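Local coordinates for PTS-dependent dihydroxyacetone kinase, ADP-binding subunit dhaL (Lactococcus lactis subsp. lactis, PDB 3CR3), which binds ADP and magnesium, has the ADP rephosphorylated to ATP by DhaM, and passes the phosphoryl group to dihydroxyacetone bound to DhaK, at residues A[38-43]-A[73-78]; A[126-131]-A[181-186]; A[150-155]-A[171-176]. One frame throughout, in Å; residues are numbered along the deposited sequence.

The three contacts all belong to one all-helical DhaL chain. Contact 1 and contact 3 both reach the bound ADP, contact 1 at the phosphates through Asn-40 and Ala-78, contact 3 at the ribose through Asp-174 and Gly-176. Their centres are about 20 Å apart, their nearest atoms about 6 Å. Contact 2 lies deeper; its centre is about 7 Å from that of the chain. None of its residues bonds to ADP, and the side chain of Ile-127 is about 8 Å from the nucleotide at its nearest. Contacts 2 and 3 share helix 175-191, which starts at the ribose and runs inward to the aromatic cluster. They touch where Asp-126 OD2 packs on Leu-155 CD1 at 3.5 Å.

Contact 1. Residues A[38-43]-A[73-78]; sequences GANMAR and SKVGGA. With ADP (adenosine-5'-diphosphate), chain G.
Asn-40 carries CG beside its own backbone N (chi1 -82°), which aims the amide so that ND2 faces ADP O2A. Val-75 holds CG1 anti to its backbone N (chi1 -170°), and this puts CG1 against Asn-40 CB at 3.8 Å. The two side chains cross at about a right angle. The place is the diphosphate end of the ADP pocket, in the helical DhaL fold. Helix 37-54 here meets the loop that leaves helix 60-74 and leads into helix 79-94. Asn-40 ND2 donates an almost straight bond to ADP O2A (2.8 Å, 164°). Ala-78 N gives a straight bond to ADP O2B at 2.8 Å. A side chain at Gly-77 would collide with Asn-40 ND2 and ADP O3A. One water links the two segments. It donates to Asn-40 OD1, and it accepts from Arg-43 NH1 at 3.0 Å and from Gly-76 N at 2.8 Å. With an alanine in place of Asn-40 the amide is gone, and ADP O2A would probably be left without this donor and the water without one of its acceptors. Further along, Arg-43 lays CD against Lys-74 O at 3.3 Å.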
loop_
_atom_site.group_PDB
_atom_site.type_symbol
_atom_site.label_atom_id
_atom_site.label_comp_id
_atom_site.label_asym_id
_atom_site.label_seq_id
_atom_site.Cartn_x
_atom_site.Cartn_y
_atom_site.Cartn_z
ATOM N N GLY A 38 -19.178 -15.840 -8.691
ATOM C CA GLY A 38 -19.696 -16.893 -9.558
ATOM C C GLY A 38 -18.624 -17.595 -10.368
ATOM O O GLY A 38 -18.578 -18.827 -10.396
ATOM N N ALA A 39 -17.777 -16.807 -11.032
ATOM C CA ALA A 39 -16.583 -17.303 -11.734
ATOM C C ALA A 39 -15.682 -18.151 -10.820
ATOM O O ALA A 39 -15.279 -19.249 -11.203
ATOM C CB ALA A 39 -15.796 -16.132 -12.284
ATOM N N ASN A 40 -15.384 -17.622 -9.623
ATOM C CA ASN A 40 -14.575 -18.278 -8.586
ATOM C C ASN A 40 -15.121 -19.663 -8.224
ATOM O O ASN A 40 -14.397 -20.666 -8.255
ATOM C CB ASN A 40 -14.562 -17.425 -7.298
ATOM C CG ASN A 40 -13.546 -16.268 -7.328
ATOM O OD1 ASN A 40 -12.702 -16.169 -8.217
ATOM N ND2 ASN A 40 -13.621 -15.401 -6.315
HETATM N N MSE A 41 -16.403 -19.692 -7.856
HETATM C CA MSE A 41 -17.092 -20.920 -7.482
HETATM C C MSE A 41 -17.258 -21.916 -8.639
HETATM O O MSE A 41 -17.215 -23.130 -8.410
HETATM C CB MSE A 41 -18.453 -20.607 -6.853
HETATM C CG MSE A 41 -18.379 -19.854 -5.506
HETATM SE SE MSE A 41 -17.327 -20.773 -4.127
HETATM C CE MSE A 41 -18.568 -22.273 -3.867
ATOM N N ALA A 42 -17.479 -21.409 -9.857
ATOM C CA ALA A 42 -17.622 -22.265 -11.039
ATOM C C ALA A 42 -16.348 -23.037 -11.320
ATOM O O ALA A 42 -16.391 -24.251 -11.537
ATOM C CB ALA A 42 -18.042 -21.474 -12.262
ATOM N N ARG A 43 -15.232 -22.319 -11.300
ATOM C CA ARG A 43 -13.887 -22.893 -11.420
ATOM C C ARG A 43 -13.641 -23.936 -10.326
ATOM O O ARG A 43 -13.314 -25.093 -10.608
ATOM C CB ARG A 43 -12.864 -21.765 -11.311
ATOM C CG ARG A 43 -11.397 -22.157 -11.388
ATOM C CD ARG A 43 -10.523 -20.908 -11.586
ATOM N NE ARG A 43 -10.989 -20.079 -12.705
ATOM C CZ ARG A 43 -11.478 -18.838 -12.600
ATOM N NH1 ARG A 43 -11.560 -18.234 -11.423
ATOM N NH2 ARG A 43 -11.878 -18.193 -13.696
ATOM N N SER A 73 -6.992 -24.537 -3.573
ATOM C CA SER A 73 -6.080 -24.278 -4.684
ATOM C C SER A 73 -6.699 -23.446 -5.811
ATOM O O SER A 73 -6.064 -22.510 -6.312
ATOM C CB SER A 73 -5.545 -25.595 -5.252
ATOM O OG SER A 73 -4.746 -26.266 -4.289
ATOM N N LYS A 74 -7.928 -23.783 -6.202
ATOM C CA LYS A 74 -8.514 -23.294 -7.462
ATOM C C LYS A 74 -9.412 -22.030 -7.366
ATOM O O LYS A 74 -9.762 -21.439 -8.393
ATOM C CB LYS A 74 -9.254 -24.440 -8.173
ATOM C CG LYS A 74 -8.375 -25.674 -8.468
ATOM C CD LYS A 74 -7.429 -25.435 -9.648
ATOM C CE LYS A 74 -6.529 -26.639 -9.927
ATOM N NZ LYS A 74 -5.377 -26.730 -8.962
ATOM N N VAL A 75 -9.783 -21.635 -6.145
ATOM C CA VAL A 75 -10.538 -20.396 -5.897
ATOM C C VAL A 75 -9.577 -19.293 -5.398
ATOM O O VAL A 75 -8.905 -19.463 -4.378
ATOM C CB VAL A 75 -11.672 -20.640 -4.861
ATOM C CG1 VAL A 75 -12.619 -19.453 -4.774
ATOM C CG2 VAL A 75 -12.455 -21.892 -5.205
ATOM N N GLY A 76 -9.499 -18.175 -6.119
ATOM C CA GLY A 76 -8.526 -17.120 -5.806
ATOM C C GLY A 76 -8.984 -16.010 -4.865
ATOM O O GLY A 76 -8.197 -15.096 -4.537
ATOM N N GLY A 77 -10.255 -16.086 -4.440
ATOM C CA GLY A 77 -10.836 -15.127 -3.505
ATOM C C GLY A 77 -11.104 -15.712 -2.126
ATOM O O GLY A 77 -10.784 -16.880 -1.857
ATOM N N ALA A 78 -11.702 -14.894 -1.267
ATOM C CA ALA A 78 -12.027 -15.249 0.116
ATOM C C ALA A 78 -12.821 -16.548 0.230
ATOM O O ALA A 78 -12.641 -17.313 1.166
ATOM C CB ALA A 78 -12.799 -14.103 0.786
HETATM P PB ADP G . -13.524 -12.085 -2.800
HETATM O O1B ADP G . -13.570 -11.707 -4.246
HETATM O O2B ADP G . -12.138 -12.294 -2.293
HETATM O O3B ADP G . -14.369 -11.179 -1.903
HETATM P PA ADP G . -15.572 -14.040 -3.448
HETATM O O1A ADP G . -16.169 -12.957 -4.278
HETATM O O2A ADP G . -15.312 -15.356 -4.144
HETATM O O3A ADP G . -14.209 -13.553 -2.714
HETATM O "O5'" ADP G . -16.513 -14.324 -2.166
HETATM C "C5'" ADP G . -17.187 -13.247 -1.506
HETATM C "C4'" ADP G . -17.960 -13.841 -0.348
HETATM O "O4'" ADP G . -17.086 -14.353 0.666
HETATM C "C3'" ADP G . -18.840 -12.826 0.360
HETATM O "O3'" ADP G . -20.094 -12.743 -0.317
HETATM C "C2'" ADP G . -18.963 -13.382 1.777
HETATM O "O2'" ADP G . -20.104 -14.226 1.948
HETATM C "C1'" ADP G . -17.739 -14.277 1.929
HETATM N N9 ADP G . -16.794 -13.668 2.883
HETATM C C8 ADP G . -15.906 -12.700 2.568
HETATM N N7 ADP G . -15.188 -12.358 3.647
HETATM C C5 ADP G . -15.629 -13.110 4.673
HETATM C C6 ADP G . -15.298 -13.239 6.104
HETATM N N6 ADP G . -14.313 -12.477 6.619
HETATM N N1 ADP G . -15.985 -14.141 6.839
HETATM C C2 ADP G . -16.952 -14.918 6.312
HETATM N N3 ADP G . -17.306 -14.846 5.028
HETATM C C4 ADP G . -16.695 -13.973 4.177
HETATM O O HOH W 1 -10.116 -18.000 -8.820
#

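Contact 2. Residues A[126-131]-A[181-186]; sequences DIWSAF and AYLFET
Phe-184 lies between Phe-131 and Trp-128 and touches the two rings in different ways. With Phe-131 it forms an offset stack, the planes 10° apart and the centroids 4.2 Å apart. Its CB also sits over the Phe-131 face, 3.8 Å from the centroid, in a CH-pi contact. Toward Trp-128 it turns its edge. CZ stands above the indole, 3.3 Å from Trp-128 CD2, in a T-shaped pair with planes at 78°. The Phe-131 ring comes under Phe-184 because its CG is anti to the backbone N (chi1 178°). Leu-183 CD2 adds a contact with Trp-128 CZ2 at 3.8 Å. Toward the N-terminal end of both segments, Ile-127 CD1 rests on Ala-181 CB at 3.7 Å. The three rings form an aromatic cluster between helix 125-136 and helix 175-191, in the buried interior of the helical DhaL fold. The two short helical segments run roughly parallel, with axes 10.6 Å apart, and the rings span that distance. Around this shell, Trp-128 NE1 is hydrogen-bonded to Ser-180 OG, which helps to hold the indole's rotation. Ile-104, Leu-108 and Ile-111 of helix 100-115 pack on Trp-128. Leu-145 of helix 142-151 touches Phe-184.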
loop_
_atom_site.group_PDB
_atom_site.type_symbol
_atom_site.label_atom_id
_atom_site.label_comp_id
_atom_site.label_asym_id
_atom_site.label_seq_id
_atom_site.Cartn_x
_atom_site.Cartn_y
_atom_site.Cartn_z
ATOM N N ASP A 126 -24.000 -16.136 8.050
ATOM C CA ASP A 126 -25.403 -15.890 8.412
ATOM C C ASP A 126 -26.301 -17.055 8.021
ATOM O O ASP A 126 -27.175 -17.451 8.781
ATOM C CB ASP A 126 -25.901 -14.605 7.760
ATOM C CG ASP A 126 -25.036 -13.421 8.085
ATOM O OD1 ASP A 126 -24.328 -13.455 9.116
ATOM O OD2 ASP A 126 -25.052 -12.454 7.302
ATOM N N ILE A 127 -26.068 -17.625 6.839
ATOM C CA ILE A 127 -26.911 -18.705 6.389
ATOM C C ILE A 127 -26.458 -20.050 6.974
ATOM O O ILE A 127 -27.303 -20.907 7.265
ATOM C CB ILE A 127 -27.102 -18.711 4.831
ATOM C CG1 ILE A 127 -28.249 -19.648 4.415
ATOM C CG2 ILE A 127 -25.811 -19.055 4.124
ATOM C CD1 ILE A 127 -28.881 -19.312 3.055
ATOM N N TRP A 128 -25.145 -20.224 7.171
ATOM C CA TRP A 128 -24.634 -21.435 7.816
ATOM C C TRP A 128 -25.257 -21.554 9.203
ATOM O O TRP A 128 -25.738 -22.623 9.584
ATOM C CB TRP A 128 -23.090 -21.444 7.883
ATOM C CG TRP A 128 -22.430 -21.924 6.609
ATOM C CD1 TRP A 128 -22.276 -21.221 5.437
ATOM C CD2 TRP A 128 -21.826 -23.206 6.385
ATOM N NE1 TRP A 128 -21.635 -22.007 4.486
ATOM C CE2 TRP A 128 -21.354 -23.226 5.046
ATOM C CE3 TRP A 128 -21.661 -24.348 7.173
ATOM C CZ2 TRP A 128 -20.703 -24.339 4.498
ATOM C CZ3 TRP A 128 -21.043 -25.455 6.616
ATOM C CH2 TRP A 128 -20.567 -25.438 5.293
ATOM N N SER A 129 -25.292 -20.435 9.928
ATOM C CA SER A 129 -25.878 -20.382 11.275
ATOM C C SER A 129 -27.379 -20.606 11.262
ATOM O O SER A 129 -27.896 -21.405 12.052
ATOM C CB SER A 129 -25.577 -19.045 11.944
ATOM O OG SER A 129 -26.132 -19.008 13.252
ATOM N N ALA A 130 -28.082 -19.894 10.379
ATOM C CA ALA A 130 -29.544 -20.037 10.260
ATOM C C ALA A 130 -29.940 -21.463 9.872
ATOM O O ALA A 130 -30.921 -22.015 10.383
ATOM C CB ALA A 130 -30.116 -19.006 9.252
ATOM N N PHE A 131 -29.161 -22.067 8.976
ATOM C CA PHE A 131 -29.451 -23.425 8.510
ATOM C C PHE A 131 -29.249 -24.465 9.612
ATOM O O PHE A 131 -30.095 -25.357 9.795
ATOM C CB PHE A 131 -28.589 -23.743 7.282
ATOM C CG PHE A 131 -28.773 -25.125 6.738
ATOM C CD1 PHE A 131 -30.016 -25.540 6.234
ATOM C CD2 PHE A 131 -27.692 -26.002 6.668
ATOM C CE1 PHE A 131 -30.186 -26.821 5.701
ATOM C CE2 PHE A 131 -27.843 -27.285 6.124
ATOM C CZ PHE A 131 -29.087 -27.698 5.639
ATOM N N ALA A 181 -26.595 -20.922 0.010
ATOM C CA ALA A 181 -27.983 -21.375 -0.127
ATOM C C ALA A 181 -28.091 -22.547 -1.115
ATOM O O ALA A 181 -28.766 -23.557 -0.834
ATOM C CB ALA A 181 -28.913 -20.207 -0.551
ATOM N N TYR A 182 -27.410 -22.418 -2.255
ATOM C CA TYR A 182 -27.356 -23.499 -3.246
ATOM C C TYR A 182 -26.775 -24.763 -2.623
ATOM O O TYR A 182 -27.222 -25.867 -2.906
ATOM C CB TYR A 182 -26.488 -23.104 -4.458
ATOM C CG TYR A 182 -26.944 -21.889 -5.257
ATOM C CD1 TYR A 182 -28.300 -21.565 -5.401
ATOM C CD2 TYR A 182 -26.001 -21.086 -5.905
ATOM C CE1 TYR A 182 -28.704 -20.433 -6.170
ATOM C CE2 TYR A 182 -26.370 -19.988 -6.664
ATOM C CZ TYR A 182 -27.716 -19.651 -6.788
ATOM O OH TYR A 182 -28.042 -18.543 -7.536
ATOM N N LEU A 183 -25.768 -24.597 -1.774
ATOM C CA LEU A 183 -25.139 -25.733 -1.108
ATOM C C LEU A 183 -26.123 -26.522 -0.249
ATOM O O LEU A 183 -26.173 -27.763 -0.316
ATOM C CB LEU A 183 -23.948 -25.263 -0.254
ATOM C CG LEU A 183 -23.089 -26.362 0.376
ATOM C CD1 LEU A 183 -22.468 -27.245 -0.714
ATOM C CD2 LEU A 183 -21.997 -25.731 1.227
ATOM N N PHE A 184 -26.890 -25.793 0.558
ATOM C CA PHE A 184 -27.798 -26.403 1.525
ATOM C C PHE A 184 -29.090 -26.896 0.910
ATOM O O PHE A 184 -29.656 -27.889 1.369
ATOM C CB PHE A 184 -28.116 -25.424 2.659
ATOM C CG PHE A 184 -26.905 -24.955 3.416
ATOM C CD1 PHE A 184 -25.794 -25.790 3.577
ATOM C CD2 PHE A 184 -26.881 -23.680 3.990
ATOM C CE1 PHE A 184 -24.673 -25.365 4.282
ATOM C CE2 PHE A 184 -25.757 -23.241 4.696
ATOM C CZ PHE A 184 -24.653 -24.105 4.848
ATOM N N GLU A 185 -29.573 -26.160 -0.087
ATOM C CA GLU A 185 -30.739 -26.555 -0.857
ATOM C C GLU A 185 -30.528 -27.914 -1.552
ATOM O O GLU A 185 -31.391 -28.778 -1.495
ATOM C CB GLU A 185 -31.108 -25.424 -1.832
ATOM C CG GLU A 185 -31.553 -25.833 -3.199
ATOM C CD GLU A 185 -31.947 -24.632 -4.059
ATOM O OE1 GLU A 185 -31.460 -23.490 -3.793
ATOM O OE2 GLU A 185 -32.747 -24.849 -4.997
ATOM N N THR A 186 -29.374 -28.097 -2.185
ATOM C CA THR A 186 -29.018 -29.394 -2.786
ATOM C C THR A 186 -28.770 -30.483 -1.725
ATOM O O THR A 186 -29.087 -31.644 -1.928
ATOM C CB THR A 186 -27.793 -29.264 -3.690
ATOM O OG1 THR A 186 -26.748 -28.567 -2.987
ATOM C CG2 THR A 186 -28.162 -28.480 -4.950
#

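Contact 3. Residues A[150-155]-A[171-176]; sequences KASAGL and GHIDPG. With ADP (adenosine-5'-diphosphate), chain G.
Two hydrogen bonds join Ser-152 and Ala-153 to the loop that precedes helix 175-191. Asp-174 N donates to Ser-152 OG at 3.0 Å and 164°. Ser-152 OG also bonds to Val-149 O, so the hydroxyl joins Val-149 to the loop. It can do so because OG lies between the backbone N and the carbonyl carbon (chi1 83°). Gly-171 N donates to Ala-153 O at 2.8 Å, coming from above the carbonyl plane. A CA-H...O contact runs from Ala-153 CA to His-172 O, at 3.5 Å and nearly straight. The apolar part is small: Ala-153 CB meets Ile-173 CG1 at 4.0 Å. Ile-173 also packs on Tyr-24 and Leu-28 of helix 22-28. The ligand bonds lie where the loop passes into helix 175-191. Asp-174 OD1 accepts from ADP O3' at 2.6 Å, and OD2 accepts from ADP O2' at 2.8 Å. Gly-176 N donates back to ADP O3' at 2.8 Å. A side chain at Gly-176 would run into O2'. Asp-174 is also the N-cap of helix 175-191, and its OD2 is hydrogen-bonded to Thr-177 OG1. A carboxylate that grips both ribose hydroxyls marks this as the ribose end of the ADP site.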
loop_
_atom_site.group_PDB
_atom_site.type_symbol
_atom_site.label_atom_id
_atom_site.label_comp_id
_atom_site.label_asym_id
_atom_site.label_seq_id
_atom_site.Cartn_x
_atom_site.Cartn_y
_atom_site.Cartn_z
ATOM N N LYS A 150 -32.545 -13.372 1.000
ATOM C CA LYS A 150 -33.194 -12.084 0.800
ATOM C C LYS A 150 -32.882 -11.133 1.949
ATOM O O LYS A 150 -32.665 -9.943 1.726
ATOM C CB LYS A 150 -34.708 -12.246 0.652
ATOM C CG LYS A 150 -35.152 -12.702 -0.712
ATOM C CD LYS A 150 -36.652 -12.592 -0.843
ATOM C CE LYS A 150 -37.110 -12.982 -2.244
ATOM N NZ LYS A 150 -36.866 -11.889 -3.247
ATOM N N ALA A 151 -32.854 -11.672 3.166
ATOM C CA ALA A 151 -32.570 -10.886 4.366
ATOM C C ALA A 151 -31.158 -10.324 4.358
ATOM O O ALA A 151 -30.894 -9.295 5.002
ATOM C CB ALA A 151 -32.817 -11.716 5.640
ATOM N N SER A 152 -30.252 -10.974 3.619
ATOM C CA SER A 152 -28.881 -10.479 3.546
ATOM C C SER A 152 -28.802 -9.074 2.974
ATOM O O SER A 152 -27.891 -8.319 3.308
ATOM C CB SER A 152 -27.941 -11.444 2.798
ATOM O OG SER A 152 -28.025 -11.284 1.392
ATOM N N ALA A 153 -29.762 -8.715 2.132
ATOM C CA ALA A 153 -29.770 -7.399 1.477
ATOM C C ALA A 153 -29.807 -6.245 2.487
ATOM O O ALA A 153 -29.063 -5.265 2.349
ATOM C CB ALA A 153 -30.951 -7.296 0.490
ATOM N N GLY A 154 -30.643 -6.382 3.517
ATOM C CA GLY A 154 -30.855 -5.304 4.505
ATOM C C GLY A 154 -29.675 -5.019 5.424
ATOM O O GLY A 154 -29.645 -3.997 6.093
ATOM N N LEU A 155 -28.705 -5.936 5.463
ATOM C CA LEU A 155 -27.586 -5.849 6.388
ATOM C C LEU A 155 -26.483 -4.925 5.885
ATOM O O LEU A 155 -26.221 -4.853 4.668
ATOM C CB LEU A 155 -27.000 -7.252 6.650
ATOM C CG LEU A 155 -27.880 -8.320 7.320
ATOM C CD1 LEU A 155 -27.269 -9.687 7.156
ATOM C CD2 LEU A 155 -28.081 -8.015 8.814
ATOM N N GLY A 171 -28.955 -3.033 0.710
ATOM C CA GLY A 171 -29.761 -3.141 -0.502
ATOM C C GLY A 171 -29.192 -4.095 -1.539
ATOM O O GLY A 171 -29.742 -4.207 -2.637
ATOM N N HIS A 172 -28.107 -4.793 -1.192
ATOM C CA HIS A 172 -27.479 -5.754 -2.085
ATOM C C HIS A 172 -27.337 -7.120 -1.433
ATOM O O HIS A 172 -26.796 -7.242 -0.328
ATOM C CB HIS A 172 -26.122 -5.224 -2.582
ATOM C CG HIS A 172 -26.230 -3.918 -3.299
ATOM N ND1 HIS A 172 -26.795 -3.808 -4.553
ATOM C CD2 HIS A 172 -25.923 -2.659 -2.912
ATOM C CE1 HIS A 172 -26.810 -2.538 -4.915
ATOM N NE2 HIS A 172 -26.281 -1.821 -3.940
ATOM N N ILE A 173 -27.852 -8.147 -2.115
ATOM C CA ILE A 173 -27.757 -9.525 -1.619
ATOM C C ILE A 173 -26.289 -9.998 -1.627
ATOM O O ILE A 173 -25.577 -9.771 -2.594
ATOM C CB ILE A 173 -28.684 -10.473 -2.444
ATOM C CG1 ILE A 173 -30.146 -10.054 -2.258
ATOM C CG2 ILE A 173 -28.409 -11.956 -2.093
ATOM C CD1 ILE A 173 -31.153 -10.691 -3.229
ATOM N N ASP A 174 -25.843 -10.618 -0.534
ATOM C CA ASP A 174 -24.472 -11.124 -0.412
ATOM C C ASP A 174 -24.231 -12.361 -1.295
ATOM O O ASP A 174 -24.961 -13.332 -1.190
ATOM C CB ASP A 174 -24.193 -11.507 1.038
ATOM C CG ASP A 174 -22.774 -11.985 1.247
ATOM O OD1 ASP A 174 -21.827 -11.234 0.904
ATOM O OD2 ASP A 174 -22.611 -13.114 1.744
ATOM N N PRO A 175 -23.223 -12.317 -2.179
ATOM C CA PRO A 175 -22.984 -13.470 -3.063
ATOM C C PRO A 175 -22.622 -14.809 -2.363
ATOM O O PRO A 175 -23.138 -15.837 -2.761
ATOM C CB PRO A 175 -21.849 -12.999 -3.993
ATOM C CG PRO A 175 -21.275 -11.790 -3.384
ATOM C CD PRO A 175 -22.324 -11.181 -2.471
ATOM N N GLY A 176 -21.753 -14.788 -1.358
ATOM C CA GLY A 176 -21.429 -15.977 -0.588
ATOM C C GLY A 176 -22.642 -16.588 0.101
ATOM O O GLY A 176 -22.742 -17.811 0.212
HETATM P PB ADP G . -13.524 -12.085 -2.800
HETATM O O1B ADP G . -13.570 -11.707 -4.246
HETATM O O2B ADP G . -12.138 -12.294 -2.293
HETATM O O3B ADP G . -14.369 -11.179 -1.903
HETATM P PA ADP G . -15.572 -14.040 -3.448
HETATM O O1A ADP G . -16.169 -12.957 -4.278
HETATM O O2A ADP G . -15.312 -15.356 -4.144
HETATM O O3A ADP G . -14.209 -13.553 -2.714
HETATM O "O5'" ADP G . -16.513 -14.324 -2.166
HETATM C "C5'" ADP G . -17.187 -13.247 -1.506
HETATM C "C4'" ADP G . -17.960 -13.841 -0.348
HETATM O "O4'" ADP G . -17.086 -14.353 0.666
HETATM C "C3'" ADP G . -18.840 -12.826 0.360
HETATM O "O3'" ADP G . -20.094 -12.743 -0.317
HETATM C "C2'" ADP G . -18.963 -13.382 1.777
HETATM O "O2'" ADP G . -20.104 -14.226 1.948
HETATM C "C1'" ADP G . -17.739 -14.277 1.929
HETATM N N9 ADP G . -16.794 -13.668 2.883
HETATM C C8 ADP G . -15.906 -12.700 2.568
HETATM N N7 ADP G . -15.188 -12.358 3.647
HETATM C C5 ADP G . -15.629 -13.110 4.673
HETATM C C6 ADP G . -15.298 -13.239 6.104
HETATM N N6 ADP G . -14.313 -12.477 6.619
HETATM N N1 ADP G . -15.985 -14.141 6.839
HETATM C C2 ADP G . -16.952 -14.918 6.312
HETATM N N3 ADP G . -17.306 -14.846 5.028
HETATM C C4 ADP G . -16.695 -13.973 4.177
#